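Local structure of extracellular serine protease (Aeromonas sobria, 3WQB) at residues Val381-Ser386 with Thr552-Gly557; Lys238-Asn243 with Leu503-Asn508; Arg559-Leu564 with Leu574-Asn579; Ser480-Arg485 with Arg524-Arg529. The protein preferentially cleaves peptide bonds that follow two basic residues, one of them lysine, as a calcium-binding secreted serine protease of the furin subfamily. The protein carries 1 engineered substitution. One frame throughout, in Å; residues are numbered along the deposited sequence.

In the fold
Two contacts start in the subtilisin domain and end in the P-domain. The first to open is interaction 2, whose 238-243 loop meets 503-508. Interaction 1 opens next, at 381-386, and closes at 552-557, after interaction 2 has closed. The two therefore cross. They also touch, through packing of V381 and A555 on F507. Interaction 4 joins 480-485 to 524-529 within the P-domain. It is nested inside the loop closed by interaction 1 and crosses interaction 2. Interaction 3 comes last, as a hairpin of 559-564 with 574-579. Interactions 1 and 3 supply ligands to one calcium ion, and H483 of interaction 4 bonds to D553 beside it.

Interaction 1: Val381-Ser386 with Thr552-Gly557; sequences VSYTSS and TDVANG. With CA (calcium ion), chain D.
T552 meets the phenol end of Y383, its CG2 lying 3.5 Å from Y383 OH. That hydroxyl is bonded elsewhere, to G456 and R391. The CB of D553 points from the 381-386 segment. Its OD1 and OD2 both bind the calcium ion, and OD2 also bonds to H483 NE2. D553 OD1 accepts from A555 N at 3.2 Å, nearly straight (173°), which makes an Asx turn. V554 and Y383 carry the contact. V554 CA sits over one face of the Y383 ring, 3.9 Å from the centroid, in a CH-pi contact displaced toward the rim. The CB of V554 touches CE1 of Y383 at 3.6 Å. A chi1 of 68° sets the Y383 ring between its own backbone N and carbonyl carbon, and the two side chains cross at about a right angle. V554 CG2 packs on V381 CG1 at 3.9 Å. A water joins V554 O to S382 O. A555 gives its carbonyl O to the metal at 2.3 Å. One water joins N556 OD1 to T384 N and another joins N556 ND2 to T384 O. A hydrophobic and water-bridged seam thus joins the subtilisin domain to the P-domain, next to a calcium site completed by D454, D488, N578 and N579.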
loop_
_atom_site.group_PDB
_atom_site.type_symbol
_atom_site.label_atom_id
_atom_site.label_comp_id
_atom_site.label_asym_id
_atom_site.label_seq_id
_atom_site.Cartn_x
_atom_site.Cartn_y
_atom_site.Cartn_z
ATOM N N VAL A 381 -10.857 -8.854 -21.795
ATOM C CA VAL A 381 -9.744 -8.778 -22.727
ATOM C C VAL A 381 -10.063 -9.687 -23.897
ATOM O O VAL A 381 -10.386 -10.862 -23.704
ATOM C CB VAL A 381 -8.422 -9.239 -22.069
ATOM C CG1 VAL A 381 -7.281 -9.284 -23.084
ATOM C CG2 VAL A 381 -8.061 -8.336 -20.889
ATOM N N SER A 382 -9.977 -9.125 -25.101
ATOM C CA SER A 382 -10.269 -9.840 -26.336
ATOM C C SER A 382 -8.984 -10.143 -27.096
ATOM O O SER A 382 -8.114 -9.278 -27.235
ATOM C CB SER A 382 -11.190 -8.995 -27.213
ATOM O OG SER A 382 -11.473 -9.655 -28.429
ATOM N N TYR A 383 -8.873 -11.374 -27.591
ATOM C CA TYR A 383 -7.779 -11.752 -28.480
ATOM C C TYR A 383 -8.156 -12.961 -29.311
ATOM O O TYR A 383 -9.148 -13.625 -29.035
ATOM C CB TYR A 383 -6.490 -12.024 -27.695
ATOM C CG TYR A 383 -6.487 -13.255 -26.805
ATOM C CD1 TYR A 383 -6.972 -13.189 -25.504
ATOM C CD2 TYR A 383 -5.965 -14.468 -27.255
ATOM C CE1 TYR A 383 -6.954 -14.299 -24.670
ATOM C CE2 TYR A 383 -5.935 -15.594 -26.426
ATOM C CZ TYR A 383 -6.424 -15.501 -25.129
ATOM O OH TYR A 383 -6.385 -16.600 -24.290
ATOM N N THR A 384 -7.346 -13.236 -30.327
ATOM C CA THR A 384 -7.533 -14.398 -31.173
ATOM C C THR A 384 -6.354 -15.336 -30.946
ATOM O O THR A 384 -5.195 -14.920 -31.049
ATOM C CB THR A 384 -7.628 -13.972 -32.660
ATOM O OG1 THR A 384 -8.692 -13.026 -32.810
ATOM C CG2 THR A 384 -7.884 -15.169 -33.583
ATOM N N SER A 385 -6.660 -16.594 -30.634
ATOM C CA SER A 385 -5.639 -17.612 -30.392
ATOM C C SER A 385 -4.944 -18.052 -31.683
ATOM O O SER A 385 -5.350 -17.641 -32.771
ATOM C CB SER A 385 -6.258 -18.826 -29.701
ATOM O OG SER A 385 -6.961 -19.626 -30.643
ATOM N N SER A 386 -3.917 -18.898 -31.569
ATOM C CA SER A 386 -3.193 -19.393 -32.751
ATOM C C SER A 386 -4.023 -20.350 -33.606
ATOM O O SER A 386 -3.688 -20.594 -34.771
ATOM C CB SER A 386 -1.861 -20.045 -32.363
ATOM O OG SER A 386 -0.962 -19.082 -31.842
ATOM N N THR A 552 -2.122 -17.216 -18.394
ATOM C CA THR A 552 -2.418 -17.147 -19.828
ATOM C C THR A 552 -1.761 -15.922 -20.439
ATOM O O THR A 552 -1.788 -14.843 -19.852
ATOM C CB THR A 552 -3.939 -17.035 -20.090
ATOM O OG1 THR A 552 -4.648 -18.004 -19.309
ATOM C CG2 THR A 552 -4.243 -17.292 -21.554
ATOM N N ASP A 553 -1.170 -16.096 -21.619
ATOM C CA ASP A 553 -0.724 -14.979 -22.442
ATOM C C ASP A 553 -1.923 -14.551 -23.292
ATOM O O ASP A 553 -2.429 -15.331 -24.096
ATOM C CB ASP A 553 0.481 -15.431 -23.293
ATOM C CG ASP A 553 0.962 -14.370 -24.291
ATOM O OD1 ASP A 553 0.174 -13.523 -24.772
ATOM O OD2 ASP A 553 2.161 -14.397 -24.625
ATOM N N VAL A 554 -2.394 -13.326 -23.077
ATOM C CA VAL A 554 -3.664 -12.879 -23.649
ATOM C C VAL A 554 -3.517 -11.764 -24.687
ATOM O O VAL A 554 -4.462 -11.006 -24.916
ATOM C CB VAL A 554 -4.683 -12.436 -22.543
ATOM C CG1 VAL A 554 -5.009 -13.597 -21.599
ATOM C CG2 VAL A 554 -4.177 -11.210 -21.774
ATOM N N ALA A 555 -2.337 -11.645 -25.290
ATOM C CA ALA A 555 -2.130 -10.591 -26.293
ATOM C C ALA A 555 -0.984 -10.878 -27.236
ATOM O O ALA A 555 0.089 -11.307 -26.809
ATOM C CB ALA A 555 -1.898 -9.248 -25.607
ATOM N N ASN A 556 -1.204 -10.598 -28.520
ATOM C CA ASN A 556 -0.107 -10.610 -29.483
ATOM C C ASN A 556 0.051 -9.292 -30.242
ATOM O O ASN A 556 0.960 -9.146 -31.061
ATOM C CB ASN A 556 -0.203 -11.804 -30.449
ATOM C CG ASN A 556 -1.490 -11.826 -31.252
ATOM O OD1 ASN A 556 -2.351 -10.957 -31.123
ATOM N ND2 ASN A 556 -1.629 -12.849 -32.083
ATOM N N GLY A 557 -0.820 -8.329 -29.956
ATOM C CA GLY A 557 -0.732 -7.022 -30.607
ATOM C C GLY A 557 0.350 -6.172 -29.969
ATOM O O GLY A 557 0.666 -6.342 -28.785
HETATM CA CA CA D . 1.996 -12.521 -26.248
HETATM O O HOH W 1 -5.460 -8.840 -26.295
HETATM O O HOH W 2 -5.252 -11.209 -30.911
HETATM O O HOH W 3 -3.915 -14.038 -33.244
#

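Interaction 2: Lys238-Asn243 with Leu503-Asn508; sequences KLPFEN and LLSPFN
The F507 ring has P506 CB over the centre of one face, while L239 CD1 approaches the ring obliquely, 3.7 Å from CD2. The F241 ring takes F507 O at its edge, in plane, and its CE1 lies 3.6 Å from N508 O. These groups belong to a buried loop-to-loop joint between the subtilisin domain and the P-domain. The 503-508 segment begins with a classic beta bulge: L503 and L504 both face I491. L239 CD1 also packs against P506 CG, the two side chains crossing at a slant. V379 and V381 of strand 379-384 touch L239 as well. Waters bridge several of the polar atoms. One bridges L239 O and F507 O. Another donates to P240 O and P506 O and accepts from S505 OG at 2.6 Å, so three residues share it. R232 bonds to F507 O and N508 O from outside. N508 ND2 donates to S505 O at 2.8 Å, in the carbonyl plane, which braces the turn. The backbone N of N245 holds N243 OD1. With CG opposite its backbone N (chi1 -175°), N243 extends toward S505. Its ND2 donates to S505 OG at 3.0 Å, with the hydroxyl only 8° from the amide plane.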
loop_
_atom_site.group_PDB
_atom_site.type_symbol
_atom_site.label_atom_id
_atom_site.label_comp_id
_atom_site.label_asym_id
_atom_site.label_seq_id
_atom_site.Cartn_x
_atom_site.Cartn_y
_atom_site.Cartn_z
ATOM N N LYS A 238 -9.741 -1.164 -20.016
ATOM C CA LYS A 238 -9.605 -0.321 -18.828
ATOM C C LYS A 238 -9.161 -1.131 -17.601
ATOM O O LYS A 238 -9.857 -1.219 -16.587
ATOM C CB LYS A 238 -10.898 0.452 -18.569
ATOM C CG LYS A 238 -11.242 1.429 -19.691
ATOM C CD LYS A 238 -12.615 2.054 -19.491
ATOM C CE LYS A 238 -12.955 3.038 -20.609
ATOM N NZ LYS A 238 -12.175 4.296 -20.516
ATOM N N LEU A 239 -7.978 -1.720 -17.722
ATOM C CA LEU A 239 -7.312 -2.431 -16.635
ATOM C C LEU A 239 -6.305 -1.500 -15.979
ATOM O O LEU A 239 -5.729 -0.647 -16.649
ATOM C CB LEU A 239 -6.582 -3.645 -17.202
ATOM C CG LEU A 239 -7.497 -4.733 -17.777
ATOM C CD1 LEU A 239 -6.700 -5.809 -18.472
ATOM C CD2 LEU A 239 -8.354 -5.348 -16.686
ATOM N N PRO A 240 -6.068 -1.666 -14.669
ATOM C CA PRO A 240 -5.106 -0.779 -14.020
ATOM C C PRO A 240 -3.709 -0.936 -14.607
ATOM O O PRO A 240 -3.277 -2.049 -14.926
ATOM C CB PRO A 240 -5.123 -1.267 -12.564
ATOM C CG PRO A 240 -5.537 -2.707 -12.668
ATOM C CD PRO A 240 -6.585 -2.692 -13.743
ATOM N N PHE A 241 -2.997 0.173 -14.745
ATOM C CA PHE A 241 -1.602 0.089 -15.129
ATOM C C PHE A 241 -0.825 -0.507 -13.945
ATOM O O PHE A 241 -0.046 -1.448 -14.101
ATOM C CB PHE A 241 -1.102 1.480 -15.541
ATOM C CG PHE A 241 0.211 1.483 -16.298
ATOM C CD1 PHE A 241 0.520 0.496 -17.236
ATOM C CD2 PHE A 241 1.125 2.514 -16.096
ATOM C CE1 PHE A 241 1.727 0.541 -17.947
ATOM C CE2 PHE A 241 2.330 2.561 -16.800
ATOM C CZ PHE A 241 2.625 1.575 -17.733
ATOM N N GLU A 242 -1.057 0.037 -12.756
ATOM C CA GLU A 242 -0.508 -0.530 -11.533
ATOM C C GLU A 242 -1.529 -1.406 -10.822
ATOM O O GLU A 242 -2.467 -0.913 -10.199
ATOM C CB GLU A 242 -0.042 0.590 -10.617
ATOM C CG GLU A 242 0.622 0.134 -9.347
ATOM C CD GLU A 242 1.280 1.276 -8.656
ATOM O OE1 GLU A 242 2.473 1.515 -8.941
ATOM O OE2 GLU A 242 0.599 1.956 -7.860
ATOM N N ASN A 243 -1.354 -2.713 -10.950
ATOM C CA ASN A 243 -2.035 -3.637 -10.078
ATOM C C ASN A 243 -1.361 -3.536 -8.716
ATOM O O ASN A 243 -0.134 -3.446 -8.636
ATOM C CB ASN A 243 -1.929 -5.043 -10.650
ATOM C CG ASN A 243 -2.719 -6.048 -9.866
ATOM O OD1 ASN A 243 -2.358 -6.387 -8.739
ATOM N ND2 ASN A 243 -3.790 -6.557 -10.458
ATOM N N LEU A 503 -4.978 -12.611 -9.611
ATOM C CA LEU A 503 -3.844 -12.144 -8.798
ATOM C C LEU A 503 -3.060 -11.062 -9.514
ATOM O O LEU A 503 -2.587 -10.107 -8.896
ATOM C CB LEU A 503 -2.892 -13.293 -8.472
ATOM C CG LEU A 503 -3.490 -14.500 -7.762
ATOM C CD1 LEU A 503 -2.404 -15.528 -7.537
ATOM C CD2 LEU A 503 -4.135 -14.093 -6.447
ATOM N N LEU A 504 -2.931 -11.206 -10.823
ATOM C CA LEU A 504 -2.290 -10.193 -11.636
ATOM C C LEU A 504 -3.067 -10.026 -12.930
ATOM O O LEU A 504 -3.193 -10.952 -13.727
ATOM C CB LEU A 504 -0.818 -10.533 -11.903
ATOM C CG LEU A 504 0.011 -9.473 -12.648
ATOM C CD1 LEU A 504 0.025 -8.127 -11.895
ATOM C CD2 LEU A 504 1.427 -9.986 -12.909
ATOM N N SER A 505 -3.623 -8.836 -13.090
ATOM C CA SER A 505 -4.324 -8.455 -14.291
ATOM C C SER A 505 -3.303 -8.079 -15.366
ATOM O O SER A 505 -2.228 -7.566 -15.054
ATOM C CB SER A 505 -5.269 -7.295 -13.974
ATOM O OG SER A 505 -4.596 -6.241 -13.295
ATOM N N PRO A 506 -3.624 -8.344 -16.642
ATOM C CA PRO A 506 -2.666 -8.061 -17.711
ATOM C C PRO A 506 -2.583 -6.571 -18.057
ATOM O O PRO A 506 -3.413 -5.767 -17.606
ATOM C CB PRO A 506 -3.212 -8.875 -18.893
ATOM C CG PRO A 506 -4.682 -8.956 -18.637
ATOM C CD PRO A 506 -4.839 -9.020 -17.140
ATOM N N PHE A 507 -1.576 -6.212 -18.847
ATOM C CA PHE A 507 -1.392 -4.836 -19.348
ATOM C C PHE A 507 -1.043 -3.894 -18.206
ATOM O O PHE A 507 -1.316 -2.694 -18.231
ATOM C CB PHE A 507 -2.595 -4.341 -20.176
ATOM C CG PHE A 507 -3.086 -5.351 -21.183
ATOM C CD1 PHE A 507 -2.190 -6.177 -21.870
ATOM C CD2 PHE A 507 -4.443 -5.480 -21.444
ATOM C CE1 PHE A 507 -2.653 -7.120 -22.788
ATOM C CE2 PHE A 507 -4.910 -6.421 -22.360
ATOM C CZ PHE A 507 -4.015 -7.235 -23.036
ATOM N N ASN A 508 -0.414 -4.483 -17.199
ATOM C CA ASN A 508 0.137 -3.745 -16.079
ATOM C C ASN A 508 1.453 -3.062 -16.444
ATOM O O ASN A 508 1.862 -3.060 -17.616
ATOM C CB ASN A 508 0.336 -4.703 -14.916
ATOM C CG ASN A 508 1.182 -5.882 -15.309
ATOM O OD1 ASN A 508 2.376 -5.737 -15.576
ATOM N ND2 ASN A 508 0.558 -7.062 -15.380
HETATM O O HOH W 4 -3.687 -1.230 -18.487
HETATM O O HOH W 5 -3.620 -4.638 -15.087
HETATM O O HOH W 6 -4.965 -8.548 -8.665
#

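Interaction 3: Arg559-Leu564 with Leu574-Asn579; sequences RQVSLL and LTERNN. With CA (calcium ion), chain D.
R559 grips E576 side-on with two nitrogens, one to each carboxylate oxygen. NE reaches OE2 at 3.0 Å and NH2 reaches OE1 at 3.1 Å. The guanidinium presents its edge to OE2, but the two planes stand 72° apart, and both oxygens are met from above the carboxylate plane. A bend at chi3 (-65°) brings the guanidinium to the carboxylate of E576. Each partner has a second charge: R559 NH1 pairs with D488, a calcium ligand, and E576 OE2 pairs with R232. The arginine is probably held in place by these linked charges. Beneath the salt bridge runs an antiparallel ladder. E576 N donates to R559 O at 2.8 Å, while the return bond from R559 N is weak. V561 and L574 exchange two bonds of 2.8 Å each. On the face that carries R559 and E576, L574 CB packs on L563 CD1 at 3.8 Å. Past the ladder the second strand gives way to N578 and N579, whose side chains bind the calcium ion. The hairpin supplies two strands of a four-stranded antiparallel sheet, with 571-576 at its edge and strand 559-565 between it and strand 228-233 of the subtilisin domain. Helix 512-520 packs on L563, L574 and E576.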
loop_
_atom_site.group_PDB
_atom_site.type_symbol
_atom_site.label_atom_id
_atom_site.label_comp_id
_atom_site.label_asym_id
_atom_site.label_seq_id
_atom_site.Cartn_x
_atom_site.Cartn_y
_atom_site.Cartn_z
ATOM N N ARG A 559 1.867 -2.765 -28.279
ATOM C CA ARG A 559 1.350 -1.721 -27.419
ATOM C C ARG A 559 2.378 -0.622 -27.315
ATOM O O ARG A 559 3.580 -0.867 -27.445
ATOM C CB ARG A 559 1.066 -2.270 -26.017
ATOM C CG ARG A 559 -0.069 -3.289 -25.961
ATOM C CD ARG A 559 -0.381 -3.685 -24.528
ATOM N NE ARG A 559 0.722 -4.391 -23.873
ATOM C CZ ARG A 559 0.937 -5.705 -23.919
ATOM N NH1 ARG A 559 0.125 -6.507 -24.596
ATOM N NH2 ARG A 559 1.974 -6.215 -23.264
ATOM N N GLN A 560 1.901 0.591 -27.071
ATOM C CA GLN A 560 2.797 1.707 -26.858
ATOM C C GLN A 560 2.588 2.361 -25.502
ATOM O O GLN A 560 1.469 2.422 -24.984
ATOM C CB GLN A 560 2.652 2.732 -27.977
ATOM C CG GLN A 560 3.167 2.254 -29.334
ATOM C CD GLN A 560 3.074 3.337 -30.363
ATOM O OE1 GLN A 560 2.285 4.256 -30.212
ATOM N NE2 GLN A 560 3.879 3.247 -31.412
ATOM N N VAL A 561 3.692 2.843 -24.947
ATOM C CA VAL A 561 3.712 3.468 -23.639
ATOM C C VAL A 561 4.419 4.808 -23.783
ATOM O O VAL A 561 5.487 4.888 -24.391
ATOM C CB VAL A 561 4.456 2.573 -22.621
ATOM C CG1 VAL A 561 4.571 3.254 -21.262
ATOM C CG2 VAL A 561 3.749 1.219 -22.485
ATOM N N SER A 562 3.812 5.849 -23.228
ATOM C CA SER A 562 4.382 7.189 -23.237
ATOM C C SER A 562 5.327 7.331 -22.043
ATOM O O SER A 562 4.956 7.020 -20.893
ATOM C CB SER A 562 3.269 8.247 -23.161
ATOM O OG SER A 562 2.260 8.039 -24.149
ATOM N N LEU A 563 6.545 7.780 -22.326
ATOM C CA LEU A 563 7.567 8.033 -21.322
ATOM C C LEU A 563 7.836 9.530 -21.245
ATOM O O LEU A 563 8.220 10.148 -22.244
ATOM C CB LEU A 563 8.870 7.305 -21.673
ATOM C CG LEU A 563 8.843 5.835 -22.088
ATOM C CD1 LEU A 563 10.161 5.461 -22.734
ATOM C CD2 LEU A 563 8.582 4.979 -20.870
ATOM N N LEU A 564 7.629 10.115 -20.069
ATOM C CA LEU A 564 7.912 11.534 -19.844
ATOM C C LEU A 564 9.121 11.700 -18.951
ATOM O O LEU A 564 9.120 11.232 -17.817
ATOM C CB LEU A 564 6.704 12.235 -19.216
ATOM C CG LEU A 564 6.864 13.672 -18.698
ATOM C CD1 LEU A 564 7.101 14.641 -19.855
ATOM C CD2 LEU A 564 5.632 14.089 -17.906
ATOM N N LEU A 574 7.634 4.108 -25.968
ATOM C CA LEU A 574 8.164 2.777 -25.765
ATOM C C LEU A 574 7.195 1.809 -26.423
ATOM O O LEU A 574 5.992 1.875 -26.185
ATOM C CB LEU A 574 8.285 2.492 -24.265
ATOM C CG LEU A 574 8.846 1.147 -23.802
ATOM C CD1 LEU A 574 10.306 0.990 -24.208
ATOM C CD2 LEU A 574 8.679 1.006 -22.297
ATOM N N THR A 575 7.719 0.937 -27.277
ATOM C CA THR A 575 6.905 -0.083 -27.920
ATOM C C THR A 575 7.160 -1.420 -27.248
ATOM O O THR A 575 8.313 -1.827 -27.066
ATOM C CB THR A 575 7.186 -0.168 -29.435
ATOM O OG1 THR A 575 6.985 1.125 -30.019
ATOM C CG2 THR A 575 6.255 -1.181 -30.112
ATOM N N GLU A 576 6.075 -2.078 -26.846
ATOM C CA GLU A 576 6.160 -3.429 -26.321
ATOM C C GLU A 576 5.969 -4.390 -27.477
ATOM O O GLU A 576 4.869 -4.500 -28.027
ATOM C CB GLU A 576 5.062 -3.703 -25.301
ATOM C CG GLU A 576 5.141 -2.963 -23.995
ATOM C CD GLU A 576 4.184 -3.580 -23.004
ATOM O OE1 GLU A 576 4.505 -4.663 -22.474
ATOM O OE2 GLU A 576 3.100 -3.001 -22.782
ATOM N N ARG A 577 7.040 -5.084 -27.833
ATOM C CA ARG A 577 6.990 -6.060 -28.919
ATOM C C ARG A 577 6.530 -7.407 -28.371
ATOM O O ARG A 577 6.977 -7.847 -27.307
ATOM C CB ARG A 577 8.363 -6.189 -29.575
ATOM C CG ARG A 577 9.013 -4.855 -29.919
ATOM C CD ARG A 577 8.707 -4.421 -31.344
ATOM N NE ARG A 577 8.912 -2.986 -31.545
ATOM C CZ ARG A 577 10.093 -2.397 -31.722
ATOM N NH1 ARG A 577 11.214 -3.110 -31.731
ATOM N NH2 ARG A 577 10.155 -1.082 -31.896
ATOM N N ASN A 578 5.618 -8.053 -29.084
ATOM C CA ASN A 578 5.134 -9.368 -28.671
ATOM C C ASN A 578 6.259 -10.386 -28.468
ATOM O O ASN A 578 7.263 -10.363 -29.177
ATOM C CB ASN A 578 4.103 -9.896 -29.665
ATOM C CG ASN A 578 3.361 -11.111 -29.148
ATOM O OD1 ASN A 578 3.005 -11.187 -27.971
ATOM N ND2 ASN A 578 3.136 -12.076 -30.022
ATOM N N ASN A 579 6.104 -11.266 -27.481
ATOM C CA ASN A 579 7.058 -12.358 -27.295
ATOM C C ASN A 579 7.153 -13.214 -28.553
ATOM O O ASN A 579 6.138 -13.625 -29.112
ATOM C CB ASN A 579 6.699 -13.228 -26.084
ATOM C CG ASN A 579 5.269 -13.727 -26.122
ATOM O OD1 ASN A 579 4.327 -12.937 -26.098
ATOM N ND2 ASN A 579 5.099 -15.043 -26.169
HETATM CA CA CA D . 1.996 -12.521 -26.248
#

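Interaction 4: Ser480-Arg485 with Arg524-Arg529; sequences SLDHQR and RTKGLR
D482 is met by R529 and K526, whose charged groups converge on its carboxylate. R529 comes end-on: NH1 and NH2 both donate to D482 OD1, NH2 at 2.7 Å through the syn lone pair and NH1 nearly along the C-O axis. The carboxylate and guanidinium planes are 35° apart. The CB of R529 points from the 480-485 segment, but a bend at chi2 (-60°) brings the guanidinium back to D482. K526 lies alongside D482, pointing the same way, and its NZ meets OD2 at 3.1 Å from above the carboxylate plane. R529 NH1 also donates to L528 O, at 3.0 Å. L481 N reaches that same oxygen from the opposite face of its plane, so two donors grip it. L481 and L528 lie side by side on one face of the sheet, with CD2 of L481 3.9 Å from CD1 of L528. The backbones pair as antiparallel strands, L528 N donating to L481 O at 2.8 Å. G527 CA makes a CA-H...O contact with L481 O at 3.2 Å. H483 N donates to K526 O. This is a salt-bridged pair of antiparallel P-domain strands, 471-482 with 527-535, and the chain just past strand 471-482 places H483 in the second shell of the calcium site, its NE2 bonded to the ligand D553.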
loop_
_atom_site.group_PDB
_atom_site.type_symbol
_atom_site.label_atom_id
_atom_site.label_comp_id
_atom_site.label_asym_id
_atom_site.label_seq_id
_atom_site.Cartn_x
_atom_site.Cartn_y
_atom_site.Cartn_z
ATOM N N SER A 480 7.275 -18.141 -10.318
ATOM C CA SER A 480 8.474 -18.039 -11.143
ATOM C C SER A 480 8.137 -18.542 -12.535
ATOM O O SER A 480 7.560 -19.617 -12.692
ATOM C CB SER A 480 9.623 -18.851 -10.542
ATOM O OG SER A 480 9.972 -18.310 -9.278
ATOM N N LEU A 481 8.472 -17.736 -13.540
ATOM C CA LEU A 481 8.219 -18.083 -14.933
ATOM C C LEU A 481 9.140 -17.279 -15.839
ATOM O O LEU A 481 9.667 -16.238 -15.440
ATOM C CB LEU A 481 6.736 -17.867 -15.304
ATOM C CG LEU A 481 6.115 -16.473 -15.192
ATOM C CD1 LEU A 481 6.457 -15.614 -16.410
ATOM C CD2 LEU A 481 4.605 -16.597 -15.055
ATOM N N ASP A 482 9.319 -17.775 -17.060
ATOM C CA ASP A 482 9.975 -17.010 -18.118
ATOM C C ASP A 482 8.954 -16.582 -19.149
ATOM O O ASP A 482 8.114 -17.381 -19.570
ATOM C CB ASP A 482 11.043 -17.850 -18.818
ATOM C CG ASP A 482 12.250 -18.132 -17.942
ATOM O OD1 ASP A 482 12.489 -17.397 -16.959
ATOM O OD2 ASP A 482 12.979 -19.092 -18.262
ATOM N N HIS A 483 9.026 -15.316 -19.548
ATOM C CA HIS A 483 8.182 -14.776 -20.608
ATOM C C HIS A 483 8.745 -13.441 -21.056
ATOM O O HIS A 483 9.116 -12.604 -20.229
ATOM C CB HIS A 483 6.738 -14.597 -20.129
ATOM C CG HIS A 483 5.770 -14.310 -21.230
ATOM N ND1 HIS A 483 5.627 -13.059 -21.788
ATOM C CD2 HIS A 483 4.881 -15.110 -21.862
ATOM C CE1 HIS A 483 4.707 -13.106 -22.737
ATOM N NE2 HIS A 483 4.233 -14.337 -22.797
ATOM N N GLN A 484 8.806 -13.252 -22.371
ATOM C CA GLN A 484 9.472 -12.094 -22.961
ATOM C C GLN A 484 8.675 -10.779 -22.943
ATOM O O GLN A 484 9.236 -9.721 -23.204
ATOM C CB GLN A 484 9.904 -12.401 -24.400
ATOM C CG GLN A 484 10.956 -13.484 -24.547
ATOM C CD GLN A 484 11.078 -13.960 -25.981
ATOM O OE1 GLN A 484 10.080 -14.087 -26.699
ATOM N NE2 GLN A 484 12.308 -14.224 -26.407
ATOM N N ARG A 485 7.377 -10.851 -22.664
ATOM C CA ARG A 485 6.540 -9.651 -22.538
ATOM C C ARG A 485 5.554 -9.795 -21.379
ATOM O O ARG A 485 4.368 -10.081 -21.558
ATOM C CB ARG A 485 5.840 -9.315 -23.860
ATOM C CG ARG A 485 5.115 -7.979 -23.821
ATOM C CD ARG A 485 4.714 -7.476 -25.202
ATOM N NE ARG A 485 3.560 -8.194 -25.733
ATOM C CZ ARG A 485 2.706 -7.696 -26.621
ATOM N NH1 ARG A 485 2.878 -6.466 -27.116
ATOM N NH2 ARG A 485 1.672 -8.435 -27.014
ATOM N N ARG A 524 17.358 -7.453 -18.883
ATOM C CA ARG A 524 17.754 -8.020 -17.595
ATOM C C ARG A 524 16.707 -8.998 -17.044
ATOM O O ARG A 524 17.055 -9.992 -16.401
ATOM C CB ARG A 524 18.030 -6.899 -16.586
ATOM C CG ARG A 524 19.191 -5.989 -16.976
ATOM C CD ARG A 524 19.435 -4.891 -15.954
ATOM N NE ARG A 524 18.613 -3.706 -16.192
ATOM C CZ ARG A 524 17.627 -3.295 -15.401
ATOM N NH1 ARG A 524 17.322 -3.963 -14.295
ATOM N NH2 ARG A 524 16.943 -2.202 -15.716
ATOM N N THR A 525 15.433 -8.709 -17.303
ATOM C CA THR A 525 14.326 -9.497 -16.758
ATOM C C THR A 525 13.897 -10.636 -17.691
ATOM O O THR A 525 13.375 -10.398 -18.782
ATOM C CB THR A 525 13.120 -8.588 -16.412
ATOM O OG1 THR A 525 13.507 -7.663 -15.388
ATOM C CG2 THR A 525 11.923 -9.407 -15.931
ATOM N N LYS A 526 14.115 -11.865 -17.230
ATOM C CA LYS A 526 13.746 -13.075 -17.959
ATOM C C LYS A 526 12.277 -13.393 -17.745
ATOM O O LYS A 526 11.636 -14.055 -18.572
ATOM C CB LYS A 526 14.573 -14.258 -17.463
ATOM C CG LYS A 526 16.027 -14.259 -17.900
ATOM C CD LYS A 526 16.609 -15.660 -17.759
ATOM C CE LYS A 526 15.942 -16.641 -18.724
ATOM N NZ LYS A 526 15.902 -18.026 -18.183
ATOM N N GLY A 527 11.751 -12.917 -16.622
ATOM C CA GLY A 527 10.380 -13.193 -16.234
ATOM C C GLY A 527 10.189 -12.907 -14.758
ATOM O O GLY A 527 10.740 -11.948 -14.225
ATOM N N LEU A 528 9.408 -13.748 -14.100
ATOM C CA LEU A 528 9.135 -13.597 -12.676
ATOM C C LEU A 528 10.021 -14.545 -11.901
ATOM O O LEU A 528 10.231 -15.675 -12.329
ATOM C CB LEU A 528 7.671 -13.922 -12.373
ATOM C CG LEU A 528 6.582 -13.141 -13.118
ATOM C CD1 LEU A 528 5.213 -13.560 -12.607
ATOM C CD2 LEU A 528 6.781 -11.638 -12.983
ATOM N N ARG A 529 10.538 -14.073 -10.771
ATOM C CA ARG A 529 11.351 -14.894 -9.878
ATOM C C ARG A 529 10.838 -14.693 -8.455
ATOM O O ARG A 529 11.094 -13.652 -7.838
ATOM C CB ARG A 529 12.841 -14.518 -9.975
ATOM C CG ARG A 529 13.533 -14.884 -11.303
ATOM C CD ARG A 529 13.478 -16.386 -11.570
ATOM N NE ARG A 529 14.188 -16.789 -12.786
ATOM C CZ ARG A 529 13.644 -16.828 -14.000
ATOM N NH1 ARG A 529 12.377 -16.477 -14.191
ATOM N NH2 ARG A 529 14.370 -17.224 -15.032
#